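Local coordinates for protein bile salt hydrolase/transferase (Clostridium perfringens, PDB 2BJF) that hydrolyses the amide bond of glycine- and taurine-conjugated bile salts, releasing free bile acids, and also acts as a bile acid amine N-acyltransferase, at residues 192-197 / 214-219; 230-235 / 253-258; 31-36 / 48-53; 62-67 / 102-107. All coordinates share one frame; numbering follows the deposited sequence. Where two conformers were deposited one is given.

Contact 1 of 4, residues 192-197 / 214-219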
# COMPACT_ATOMS: atom_id res chain seq x y z
N LEU A 192 -5.83 -11.34 -1.58
CA LEU A 192 -6.64 -10.60 -2.56
C LEU A 192 -7.92 -11.34 -2.92
O LEU A 192 -7.95 -12.57 -2.96
CB LEU A 192 -5.83 -10.31 -3.83
CG LEU A 192 -4.63 -9.35 -3.78
CD1 LEU A 192 -3.94 -9.33 -5.14
CD2 LEU A 192 -5.04 -7.94 -3.36
N ARG A 193 -8.98 -10.57 -3.19
CA ARG A 193 -10.28 -11.14 -3.57
C ARG A 193 -10.91 -10.35 -4.71
O ARG A 193 -10.94 -9.12 -4.68
CB ARG A 193 -11.23 -11.17 -2.37
CG ARG A 193 -10.92 -12.25 -1.34
CD ARG A 193 -11.87 -12.20 -0.16
NE ARG A 193 -11.57 -11.09 0.76
CZ ARG A 193 -12.22 -10.86 1.90
NH1 ARG A 193 -13.21 -11.65 2.28
NH2 ARG A 193 -11.86 -9.83 2.66
N TYR A 194 -11.41 -11.06 -5.72
CA TYR A 194 -12.07 -10.41 -6.86
C TYR A 194 -13.52 -10.08 -6.52
O TYR A 194 -14.09 -9.14 -7.09
CB TYR A 194 -12.01 -11.30 -8.11
CG TYR A 194 -10.63 -11.85 -8.41
CD1 TYR A 194 -9.52 -11.01 -8.48
CD2 TYR A 194 -10.45 -13.22 -8.63
CE1 TYR A 194 -8.25 -11.52 -8.75
CE2 TYR A 194 -9.18 -13.73 -8.91
CZ TYR A 194 -8.09 -12.88 -8.97
OH TYR A 194 -6.84 -13.37 -9.24
N ASN A 195 -14.09 -10.85 -5.61
CA ASN A 195 -15.47 -10.66 -5.18
C ASN A 195 -15.60 -9.50 -4.20
O ASN A 195 -14.80 -9.37 -3.27
CB ASN A 195 -16.02 -11.94 -4.55
CG ASN A 195 -16.13 -13.08 -5.55
OD1 ASN A 195 -16.21 -12.85 -6.76
ND2 ASN A 195 -16.14 -14.31 -5.05
N GLN A 196 -16.62 -8.67 -4.42
CA GLN A 196 -16.89 -7.52 -3.57
C GLN A 196 -17.06 -7.91 -2.10
O GLN A 196 -17.73 -8.90 -1.78
CB GLN A 196 -18.15 -6.79 -4.06
CG GLN A 196 -18.59 -5.58 -3.23
CD GLN A 196 -17.69 -4.36 -3.41
OE1 GLN A 196 -16.57 -4.46 -3.91
NE2 GLN A 196 -18.19 -3.20 -2.99
N VAL A 197 -16.42 -7.15 -1.22
CA VAL A 197 -16.64 -7.26 0.22
C VAL A 197 -17.54 -6.08 0.62
O VAL A 197 -17.07 -4.95 0.72
CB VAL A 197 -15.32 -7.25 1.03
CG1 VAL A 197 -15.59 -7.47 2.52
CG2 VAL A 197 -14.37 -8.33 0.51
N THR A 214 -13.56 -3.48 -3.32
CA THR A 214 -12.98 -3.52 -1.97
C THR A 214 -12.13 -4.75 -1.68
O THR A 214 -11.28 -4.73 -0.79
CB THR A 214 -14.07 -3.38 -0.88
OG1 THR A 214 -15.06 -4.40 -1.06
CG2 THR A 214 -14.72 -2.00 -0.94
N GLY A 215 -12.35 -5.82 -2.44
CA GLY A 215 -11.59 -7.06 -2.26
C GLY A 215 -10.13 -6.98 -2.67
O GLY A 215 -9.30 -7.74 -2.18
N LEU A 216 -9.82 -6.05 -3.58
CA LEU A 216 -8.46 -5.91 -4.11
C LEU A 216 -7.64 -4.79 -3.48
O LEU A 216 -6.52 -4.52 -3.91
CB LEU A 216 -8.48 -5.74 -5.64
CG LEU A 216 -8.85 -6.93 -6.53
CD1 LEU A 216 -8.64 -6.54 -7.99
CD2 LEU A 216 -8.02 -8.16 -6.19
N VAL A 217 -8.19 -4.14 -2.45
CA VAL A 217 -7.45 -3.11 -1.73
C VAL A 217 -6.13 -3.70 -1.22
O VAL A 217 -6.10 -4.78 -0.62
CB VAL A 217 -8.29 -2.49 -0.59
CG1 VAL A 217 -7.46 -1.52 0.25
CG2 VAL A 217 -9.51 -1.77 -1.17
N GLY A 218 -5.03 -3.01 -1.50
CA GLY A 218 -3.69 -3.51 -1.23
C GLY A 218 -2.91 -3.82 -2.50
O GLY A 218 -1.69 -3.98 -2.46
N LEU A 219 -3.61 -3.92 -3.63
CA LEU A 219 -2.96 -4.09 -4.92
C LEU A 219 -2.09 -2.86 -5.21
O LEU A 219 -2.57 -1.73 -5.10
CB LEU A 219 -4.00 -4.29 -6.03
CG LEU A 219 -3.52 -4.81 -7.39
CD1 LEU A 219 -3.17 -6.30 -7.34
CD2 LEU A 219 -4.57 -4.55 -8.46
O HOH W 1 -9.40 -9.26 0.22
O HOH W 2 -13.49 -6.51 -4.96
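Thr214 meets Gln196 and Val197 at the base of the hairpin of strands 199-202 and 205-208, where its two flanking loops meet. The hairpin projects from the Ntn-hydrolase body. Thr214 donates twice, from its backbone N and from its hydroxyl. Thr214 N donates to Gln196 OE1 (3.2 Å), tilted from the amide plane. Thr214 OG1 donates to Val197 O (2.7 Å). With chi1 at 55°, OG1 sits between the backbone N and the carbonyl carbon of Thr214, and from there it faces the Val197 carbonyl. Gln196 is bent at chi2, 73°, which brings its amide back to the loop. OE1 also accepts from Gly213 N, and NE2 donates to Gly211 O, so the amide is held at both ends.

Gly215 comes next and packs close against the backbone of 192-197. Gly215 O accepts from Arg193 N at 3.0 Å, the donor standing well above the carbonyl plane. Gly215 CA makes a CH...O contact with Arg193 O. The Arg193 guanidinium carries Val197 CG2 over one face, and its NH2 donates to Gly191 O of the third subunit.

Leu216 starts a type II turn that ends at Leu219, with Gly218 at its third position, where phi is positive (112°). Leu216 CD2 touches Leu192 CB and lies 4.0 Å from Tyr194 CD1. The Tyr194 hydroxyl is hydrogen-bonded to Asp237 on helix 225-243. Two other subunits pack on this region, so it belongs to the tetramer interface. At the end of the turn Leu219 crosses Leu192 at about a right angle, with CD1 of Leu219 3.8 Å from CD1 of Leu192.

Contact 2 of 4, residues 230-235 / 253-258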
# COMPACT_ATOMS: atom_id res chain seq x y z
N ILE A 230 2.53 -8.05 -10.44
CA ILE A 230 1.43 -8.42 -9.55
C ILE A 230 0.08 -8.14 -10.21
O ILE A 230 -0.79 -9.00 -10.25
CB ILE A 230 1.53 -7.72 -8.16
CG1 ILE A 230 2.85 -8.08 -7.45
CG2 ILE A 230 0.30 -8.04 -7.29
CD1 ILE A 230 3.09 -9.58 -7.22
N ARG A 231 -0.08 -6.92 -10.74
CA ARG A 231 -1.35 -6.52 -11.35
C ARG A 231 -1.75 -7.41 -12.53
O ARG A 231 -2.86 -7.93 -12.56
CB ARG A 231 -1.34 -5.04 -11.75
CG ARG A 231 -1.32 -4.09 -10.56
CD ARG A 231 -2.10 -2.80 -10.84
NE ARG A 231 -1.60 -2.04 -11.98
CZ ARG A 231 -0.53 -1.25 -11.96
NH1 ARG A 231 0.20 -1.10 -10.85
NH2 ARG A 231 -0.17 -0.60 -13.06
N VAL A 232 -0.83 -7.60 -13.48
CA VAL A 232 -1.14 -8.41 -14.67
C VAL A 232 -1.40 -9.88 -14.31
O VAL A 232 -2.28 -10.51 -14.90
CB VAL A 232 -0.07 -8.23 -15.80
CG1 VAL A 232 1.29 -8.80 -15.40
CG2 VAL A 232 -0.55 -8.83 -17.11
N ALA A 233 -0.67 -10.40 -13.33
CA ALA A 233 -0.86 -11.78 -12.89
C ALA A 233 -2.28 -12.03 -12.36
O ALA A 233 -2.92 -13.02 -12.72
CB ALA A 233 0.17 -12.16 -11.84
N PHE A 234 -2.76 -11.12 -11.52
CA PHE A 234 -4.08 -11.27 -10.91
C PHE A 234 -5.23 -10.88 -11.84
O PHE A 234 -6.29 -11.51 -11.80
CB PHE A 234 -4.15 -10.54 -9.57
CG PHE A 234 -3.46 -11.27 -8.45
CD1 PHE A 234 -4.12 -12.27 -7.74
CD2 PHE A 234 -2.14 -10.97 -8.12
CE1 PHE A 234 -3.48 -12.96 -6.70
CE2 PHE A 234 -1.49 -11.65 -7.09
CZ PHE A 234 -2.16 -12.65 -6.38
N LEU A 235 -5.04 -9.86 -12.68
CA LEU A 235 -6.04 -9.50 -13.68
C LEU A 235 -6.27 -10.64 -14.67
O LEU A 235 -7.41 -10.92 -15.05
CB LEU A 235 -5.65 -8.22 -14.44
CG LEU A 235 -5.63 -6.89 -13.69
CD1 LEU A 235 -5.18 -5.80 -14.65
CD2 LEU A 235 -6.98 -6.54 -13.09
N PHE A 253 -5.89 -6.61 -24.65
CA PHE A 253 -5.54 -5.19 -24.58
C PHE A 253 -6.04 -4.53 -23.29
O PHE A 253 -5.35 -3.68 -22.72
CB PHE A 253 -6.05 -4.45 -25.82
CG PHE A 253 -5.25 -4.74 -27.06
CD1 PHE A 253 -4.24 -3.88 -27.47
CD2 PHE A 253 -5.50 -5.89 -27.81
CE1 PHE A 253 -3.49 -4.15 -28.62
CE2 PHE A 253 -4.75 -6.18 -28.95
CZ PHE A 253 -3.74 -5.31 -29.36
N HIS A 254 -7.22 -4.94 -22.83
CA HIS A 254 -7.74 -4.44 -21.55
C HIS A 254 -6.82 -4.77 -20.38
O HIS A 254 -6.59 -3.92 -19.52
CB HIS A 254 -9.16 -4.96 -21.29
CG HIS A 254 -10.21 -4.25 -22.08
ND1 HIS A 254 -10.59 -2.95 -21.81
CD2 HIS A 254 -10.97 -4.65 -23.13
CE1 HIS A 254 -11.53 -2.58 -22.66
NE2 HIS A 254 -11.78 -3.60 -23.47
N ILE A 255 -6.30 -5.99 -20.36
CA ILE A 255 -5.36 -6.41 -19.31
C ILE A 255 -4.09 -5.55 -19.35
O ILE A 255 -3.69 -4.98 -18.33
CB ILE A 255 -5.01 -7.92 -19.41
CG1 ILE A 255 -6.25 -8.77 -19.12
CG2 ILE A 255 -3.89 -8.28 -18.44
CD1 ILE A 255 -6.09 -10.25 -19.45
N LEU A 256 -3.47 -5.44 -20.52
CA LEU A 256 -2.22 -4.70 -20.66
C LEU A 256 -2.37 -3.18 -20.47
O LEU A 256 -1.43 -2.52 -20.03
CB LEU A 256 -1.51 -5.03 -21.97
CG LEU A 256 -0.85 -6.41 -22.06
CD1 LEU A 256 -0.10 -6.55 -23.37
CD2 LEU A 256 0.10 -6.67 -20.90
N ASN A 257 -3.54 -2.64 -20.80
CA ASN A 257 -3.83 -1.22 -20.58
C ASN A 257 -3.65 -0.82 -19.11
O ASN A 257 -3.23 0.30 -18.81
CB ASN A 257 -5.25 -0.85 -21.03
CG ASN A 257 -5.40 -0.73 -22.55
OD1 ASN A 257 -6.51 -0.51 -23.04
ND2 ASN A 257 -4.31 -0.86 -23.29
N ASN A 258 -3.97 -1.74 -18.21
CA ASN A 258 -3.89 -1.48 -16.78
C ASN A 258 -2.46 -1.23 -16.28
O ASN A 258 -2.26 -0.53 -15.29
CB ASN A 258 -4.52 -2.63 -15.99
CG ASN A 258 -4.52 -2.39 -14.50
OD1 ASN A 258 -3.65 -2.88 -13.78
ND2 ASN A 258 -5.48 -1.60 -14.02
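Arg231 grips Asn258 side-on in a nearly antiparallel helix pair. The axes of 230-235 and 253-257 approach to 9.8 Å, with 152° between their directions. Arg231 NE donates to Asn258 OD1 at 2.9 Å, and Arg231 NH2 donates to Asn258 O at 3.1 Å. Both oxygens lie near the guanidinium plane, while the Asn258 amide is turned 75° from it. The Arg231 chain bends at chi2 and chi3, which turns the guanidinium edge to Asn258. The Asn258 side chain leaves with CG anti to the backbone N, chi1 -178°, and presents OD1 to Arg231. The third nitrogen, NH1, donates to Pro220 O and Asp222 O. The positive group is therefore held by neutral oxygens, which fixes its rotation.

The tight part continues where Leu235 CD1 lies against the Asn258 amide, 3.4 Å from Asn258 OD1. Val232 CG2 meets Ile255 CG2 at 3.6 Å, the side chains crossing at about a right angle. The looser part is at Leu256, whose CD2 only comes within 4.4 Å of Val232 CG2. The flank with His254 and Asn257 is only partly exposed and is met by the second subunit, where His254 stacks on Tyr294 of that subunit.

The pair lies on the sheet whose strand 3-8 directly follows Cys2, the inferred nucleophile. This is consistent with a helical layer of the αββα fold of Ntn hydrolases. Val232 and Leu256 rest on Thr3, and Ile255 rests on Leu5 and Leu7, all of strand 3-8. Leu256 also touches Thr279 of strand 275-283, and Phe234 packs on Leu186 of helix 179-186.

Contact 3 of 4, residues 31-36 / 48-53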
# COMPACT_ATOMS: atom_id res chain seq x y z
N ILE A 31 8.41 -6.50 -39.33
CA ILE A 31 9.32 -7.16 -40.27
C ILE A 31 8.89 -8.60 -40.55
O ILE A 31 8.67 -9.39 -39.63
CB ILE A 31 10.78 -7.15 -39.74
CG1 ILE A 31 11.25 -5.72 -39.48
CG2 ILE A 31 11.73 -7.87 -40.71
CD1 ILE A 31 12.55 -5.62 -38.71
N PHE A 32 8.76 -8.93 -41.84
CA PHE A 32 8.51 -10.29 -42.29
C PHE A 32 9.76 -10.85 -42.96
O PHE A 32 10.32 -10.23 -43.86
CB PHE A 32 7.32 -10.34 -43.26
CG PHE A 32 7.13 -11.68 -43.93
CD1 PHE A 32 6.49 -12.71 -43.26
CD2 PHE A 32 7.61 -11.90 -45.22
CE1 PHE A 32 6.31 -13.95 -43.87
CE2 PHE A 32 7.44 -13.14 -45.84
CZ PHE A 32 6.79 -14.17 -45.16
N ILE A 33 10.18 -12.04 -42.51
CA ILE A 33 11.29 -12.75 -43.13
C ILE A 33 10.80 -14.12 -43.61
O ILE A 33 10.30 -14.91 -42.81
CB ILE A 33 12.49 -12.93 -42.16
CG1 ILE A 33 12.86 -11.61 -41.49
CG2 ILE A 33 13.69 -13.52 -42.90
CD1 ILE A 33 13.91 -11.74 -40.38
N PRO A 34 10.95 -14.40 -44.92
CA PRO A 34 10.51 -15.69 -45.47
C PRO A 34 11.45 -16.84 -45.09
O PRO A 34 12.50 -16.60 -44.49
CB PRO A 34 10.53 -15.45 -46.98
CG PRO A 34 11.58 -14.41 -47.17
CD PRO A 34 11.52 -13.53 -45.96
N ARG A 35 11.06 -18.06 -45.45
CA ARG A 35 11.90 -19.25 -45.25
C ARG A 35 13.18 -19.16 -46.07
O ARG A 35 13.20 -18.50 -47.11
CB ARG A 35 11.15 -20.51 -45.68
CG ARG A 35 9.87 -20.82 -44.93
CD ARG A 35 9.01 -21.75 -45.76
NE ARG A 35 7.76 -22.13 -45.11
CZ ARG A 35 6.73 -22.68 -45.73
NH1 ARG A 35 6.78 -22.93 -47.03
NH2 ARG A 35 5.63 -22.99 -45.05
N ASN A 36 14.23 -19.83 -45.60
CA ASN A 36 15.49 -19.96 -46.33
C ASN A 36 16.14 -18.61 -46.69
O ASN A 36 16.79 -18.47 -47.73
CB ASN A 36 15.31 -20.84 -47.58
CG ASN A 36 16.62 -21.34 -48.15
OD1 ASN A 36 16.91 -21.13 -49.33
ND2 ASN A 36 17.42 -22.01 -47.32
N LEU A 48 22.85 -16.14 -40.28
CA LEU A 48 21.70 -16.94 -39.88
C LEU A 48 20.77 -17.13 -41.07
O LEU A 48 20.35 -16.15 -41.70
CB LEU A 48 20.96 -16.27 -38.71
CG LEU A 48 19.70 -16.97 -38.16
CD1 LEU A 48 19.63 -16.85 -36.64
CD2 LEU A 48 18.43 -16.43 -38.80
N THR A 49 20.47 -18.38 -41.38
CA THR A 49 19.51 -18.71 -42.44
C THR A 49 18.25 -19.28 -41.80
O THR A 49 18.30 -20.29 -41.10
CB THR A 49 20.11 -19.69 -43.47
OG1 THR A 49 21.32 -19.15 -44.01
CG2 THR A 49 19.12 -19.93 -44.61
N THR A 50 17.12 -18.62 -42.06
CA THR A 50 15.85 -19.01 -41.45
C THR A 50 15.37 -20.37 -41.95
O THR A 50 15.45 -20.66 -43.14
CB THR A 50 14.74 -17.96 -41.71
OG1 THR A 50 14.55 -17.79 -43.12
CG2 THR A 50 15.10 -16.61 -41.08
N LYS A 51 14.91 -21.20 -41.02
CA LYS A 51 14.22 -22.44 -41.38
C LYS A 51 12.73 -22.13 -41.53
O LYS A 51 12.09 -22.56 -42.49
CB LYS A 51 14.45 -23.52 -40.31
CG LYS A 51 13.78 -24.85 -40.61
CD LYS A 51 13.97 -25.84 -39.48
CE LYS A 51 13.23 -27.14 -39.75
NZ LYS A 51 13.44 -28.13 -38.66
N TYR A 52 12.20 -21.36 -40.57
CA TYR A 52 10.80 -20.96 -40.58
C TYR A 52 10.65 -19.47 -40.86
O TYR A 52 11.53 -18.67 -40.52
CB TYR A 52 10.14 -21.30 -39.23
CG TYR A 52 10.24 -22.76 -38.85
CD1 TYR A 52 9.64 -23.76 -39.63
CD2 TYR A 52 10.93 -23.16 -37.70
CE1 TYR A 52 9.73 -25.10 -39.27
CE2 TYR A 52 11.02 -24.50 -37.34
CZ TYR A 52 10.42 -25.46 -38.13
OH TYR A 52 10.50 -26.79 -37.78
N ALA A 53 9.54 -19.11 -41.51
CA ALA A 53 9.20 -17.71 -41.76
C ALA A 53 8.88 -17.01 -40.45
O ALA A 53 8.31 -17.61 -39.54
CB ALA A 53 8.04 -17.62 -42.73
O HOH W 3 16.60 -23.24 -44.95
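Thr50 and Pro34 are joined by a hydroxyl-to-carbonyl hydrogen bond where the chain leaves strand 29-33 and returns through the small hairpin 38-40/47-49. Thr50 OG1 donates to Pro34 O at 2.7 Å, in the carbonyl plane and on a lone pair. The Thr50 side chain, chi1 59°, turns OG1 onto the Pro34 carbonyl and CG2 onto Ile33. The same OG1 also accepts a hydrogen bond from Phe37 N. The backbone adds a hydrogen bond from Asn36 N to Thr50 O at 2.9 Å. A CH...O contact joins Ala53 CA to Ile33 O, 3.2 Å.

The apolar contacts are few. Ile33 CG2 meets Thr50 CG2 at 3.9 Å, and Phe32 CE1 meets Ala53 CB at 4.2 Å.

Arg35 makes a third group. Arg35 CG lies beside Lys51 O and Ala53 N. The charged end of Arg35 goes further, to salt bridges with Glu73 and Asp310. Glu73 also accepts from Ala53 N.

Strand 29-33 runs between strands 54-61 and 315-318 of the large sheet. Ile33 faces Pro65 and Phe67 of strand 64-67, and Thr50 touches Ala111 of helix 105-112.

Contact 4 of 4, residues 62-67 / 102-107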
# COMPACT_ATOMS: atom_id res chain seq x y z
N ASP A 62 22.25 -1.53 -39.34
CA ASP A 62 23.44 -1.83 -40.13
C ASP A 62 23.18 -2.97 -41.13
O ASP A 62 24.03 -3.85 -41.32
CB ASP A 62 24.63 -2.15 -39.21
CG ASP A 62 25.98 -1.86 -39.86
OD1 ASP A 62 26.14 -0.77 -40.46
OD2 ASP A 62 26.88 -2.72 -39.76
N ASP A 63 22.00 -2.94 -41.75
CA ASP A 63 21.53 -3.94 -42.72
C ASP A 63 21.11 -5.29 -42.11
O ASP A 63 20.82 -6.24 -42.84
CB ASP A 63 22.56 -4.13 -43.86
CG ASP A 63 21.90 -4.35 -45.22
OD1 ASP A 63 20.71 -4.72 -45.27
OD2 ASP A 63 22.59 -4.15 -46.24
N TYR A 64 21.06 -5.36 -40.78
CA TYR A 64 20.72 -6.61 -40.09
C TYR A 64 19.43 -6.50 -39.26
O TYR A 64 19.29 -5.58 -38.46
CB TYR A 64 21.88 -7.07 -39.21
CG TYR A 64 21.78 -8.51 -38.75
CD1 TYR A 64 22.17 -9.56 -39.59
CD2 TYR A 64 21.28 -8.83 -37.49
CE1 TYR A 64 22.07 -10.88 -39.17
CE2 TYR A 64 21.18 -10.15 -37.06
CZ TYR A 64 21.58 -11.17 -37.91
OH TYR A 64 21.48 -12.48 -37.51
N PRO A 65 18.50 -7.46 -39.44
CA PRO A 65 17.24 -7.43 -38.69
C PRO A 65 17.39 -7.92 -37.25
O PRO A 65 17.99 -8.97 -37.01
CB PRO A 65 16.33 -8.37 -39.49
CG PRO A 65 17.26 -9.33 -40.14
CD PRO A 65 18.57 -8.62 -40.36
N THR A 66 16.84 -7.15 -36.31
CA THR A 66 16.82 -7.53 -34.90
C THR A 66 15.44 -7.22 -34.31
O THR A 66 14.84 -6.20 -34.63
CB THR A 66 17.98 -6.86 -34.10
OG1 THR A 66 17.96 -7.32 -32.74
CG2 THR A 66 17.88 -5.33 -34.13
N PHE A 67 14.94 -8.12 -33.47
CA PHE A 67 13.53 -8.10 -33.06
C PHE A 67 13.28 -7.73 -31.60
O PHE A 67 14.08 -8.02 -30.72
CB PHE A 67 12.88 -9.45 -33.36
CG PHE A 67 12.63 -9.69 -34.82
CD1 PHE A 67 11.40 -9.41 -35.39
CD2 PHE A 67 13.64 -10.20 -35.63
CE1 PHE A 67 11.16 -9.62 -36.74
CE2 PHE A 67 13.42 -10.42 -36.99
CZ PHE A 67 12.18 -10.13 -37.54
N VAL A 102 23.42 -11.39 -27.99
CA VAL A 102 22.22 -10.83 -27.37
C VAL A 102 21.20 -10.32 -28.41
O VAL A 102 20.02 -10.65 -28.34
CB VAL A 102 22.56 -9.69 -26.37
CG1 VAL A 102 21.30 -9.23 -25.63
CG2 VAL A 102 23.62 -10.13 -25.38
N TYR A 103 21.69 -9.52 -29.36
CA TYR A 103 20.84 -8.92 -30.40
C TYR A 103 20.14 -9.95 -31.29
O TYR A 103 19.13 -9.65 -31.92
CB TYR A 103 21.65 -7.94 -31.26
CG TYR A 103 22.72 -8.60 -32.10
CD1 TYR A 103 22.42 -9.17 -33.34
CD2 TYR A 103 24.04 -8.66 -31.66
CE1 TYR A 103 23.40 -9.78 -34.12
CE2 TYR A 103 25.03 -9.27 -32.43
CZ TYR A 103 24.70 -9.83 -33.65
OH TYR A 103 25.68 -10.43 -34.42
N ASN A 104 20.71 -11.16 -31.35
CA ASN A 104 20.23 -12.19 -32.27
C ASN A 104 19.39 -13.29 -31.61
O ASN A 104 18.86 -14.16 -32.31
CB ASN A 104 21.41 -12.81 -33.04
CG ASN A 104 20.98 -13.47 -34.35
OD1 ASN A 104 20.23 -12.88 -35.13
ND2 ASN A 104 21.47 -14.68 -34.59
N PHE A 105 19.26 -13.25 -30.29
CA PHE A 105 18.58 -14.33 -29.56
C PHE A 105 17.14 -14.56 -30.01
O PHE A 105 16.74 -15.70 -30.25
CB PHE A 105 18.63 -14.11 -28.04
CG PHE A 105 18.03 -15.25 -27.25
CD1 PHE A 105 18.78 -16.37 -26.94
CD2 PHE A 105 16.70 -15.19 -26.84
CE1 PHE A 105 18.22 -17.43 -26.22
CE2 PHE A 105 16.13 -16.24 -26.12
CZ PHE A 105 16.89 -17.36 -25.81
N LEU A 106 16.37 -13.48 -30.12
CA LEU A 106 14.96 -13.59 -30.49
C LEU A 106 14.79 -14.24 -31.87
O LEU A 106 14.01 -15.18 -32.03
CB LEU A 106 14.27 -12.22 -30.43
CG LEU A 106 12.77 -12.22 -30.11
CD1 LEU A 106 12.36 -10.90 -29.50
CD2 LEU A 106 11.93 -12.52 -31.34
N LEU A 107 15.55 -13.74 -32.84
CA LEU A 107 15.53 -14.30 -34.19
C LEU A 107 16.02 -15.75 -34.22
O LEU A 107 15.49 -16.58 -34.95
CB LEU A 107 16.34 -13.43 -35.16
CG LEU A 107 16.43 -13.85 -36.63
CD1 LEU A 107 15.04 -13.97 -37.27
CD2 LEU A 107 17.30 -12.89 -37.41
O HOH W 4 18.34 -10.71 -34.97
O HOH W 5 16.51 -10.70 -32.89
O HOH W 6 16.63 -8.78 -30.59
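The wall of the bile-acid pocket includes strand 64-67, where Thr66 touches the bound deoxycholate. The segment leading into helix 105-112 and its first turn pack against this strand. Thr66 OG1 donates to Tyr103 O at 2.7 Å, in the carbonyl plane and on a lone pair. Chi1 of Thr66, -177°, turns OG1 away from the backbone N, onto the Tyr103 carbonyl. Waters 5 and 6 also donate to Tyr103 O. Water 5 accepts from Phe67 N and Leu107 N, and water 6 donates to Phe67 O.

Tyr64 OH donates to Asn104 OD1 at 2.7 Å, from above the amide plane. Water 4 lies within bonding reach of both Asn104 OD1 and Pro65 O. The rings of Tyr64 and Tyr103 are nearly perpendicular, 87°, and Tyr64 CE2 comes to the Tyr103 edge, 3.7 Å from Tyr103 CE1. Tyr103 OH is hydrogen-bonded to Asn44.

Phe67 meets both leucines at different points. Phe67 CB meets Leu106 CD2 at 3.8 Å, and Phe67 CE2 meets Leu107 CD1 at 3.9 Å.

Strand 64-67 pairs with strand 54-61. Phe67 and Leu107 both pack on Ile33 of strand 29-33, while Tyr64, Asn104 and Leu107 close on Leu48 of strand 47-49.

Overall arrangement
The contacts come in series along the chain: contact 3, contact 4, contact 1, contact 2. They form two groups on opposite sides of the chain's centre. Contacts 3 and 4 have centres 12 Å apart. Their strands 29-33 and 64-67 belong to the large antiparallel sheet, where Ile33 meets Phe67. Leu48, from the small hairpin, meets Asn104 and Leu107. Contacts 1 and 2 have centres 15 Å apart and meet along helix 225-243, where Leu192 and Leu219 pack on it. The nearest atoms of contacts 2 and 4 are about 15 Å apart. Contact 4 reaches the deoxycholate pocket, with contact 3 behind it. The other group runs from the sheet of strand 3-8, next to Cys2, to the subunit interfaces.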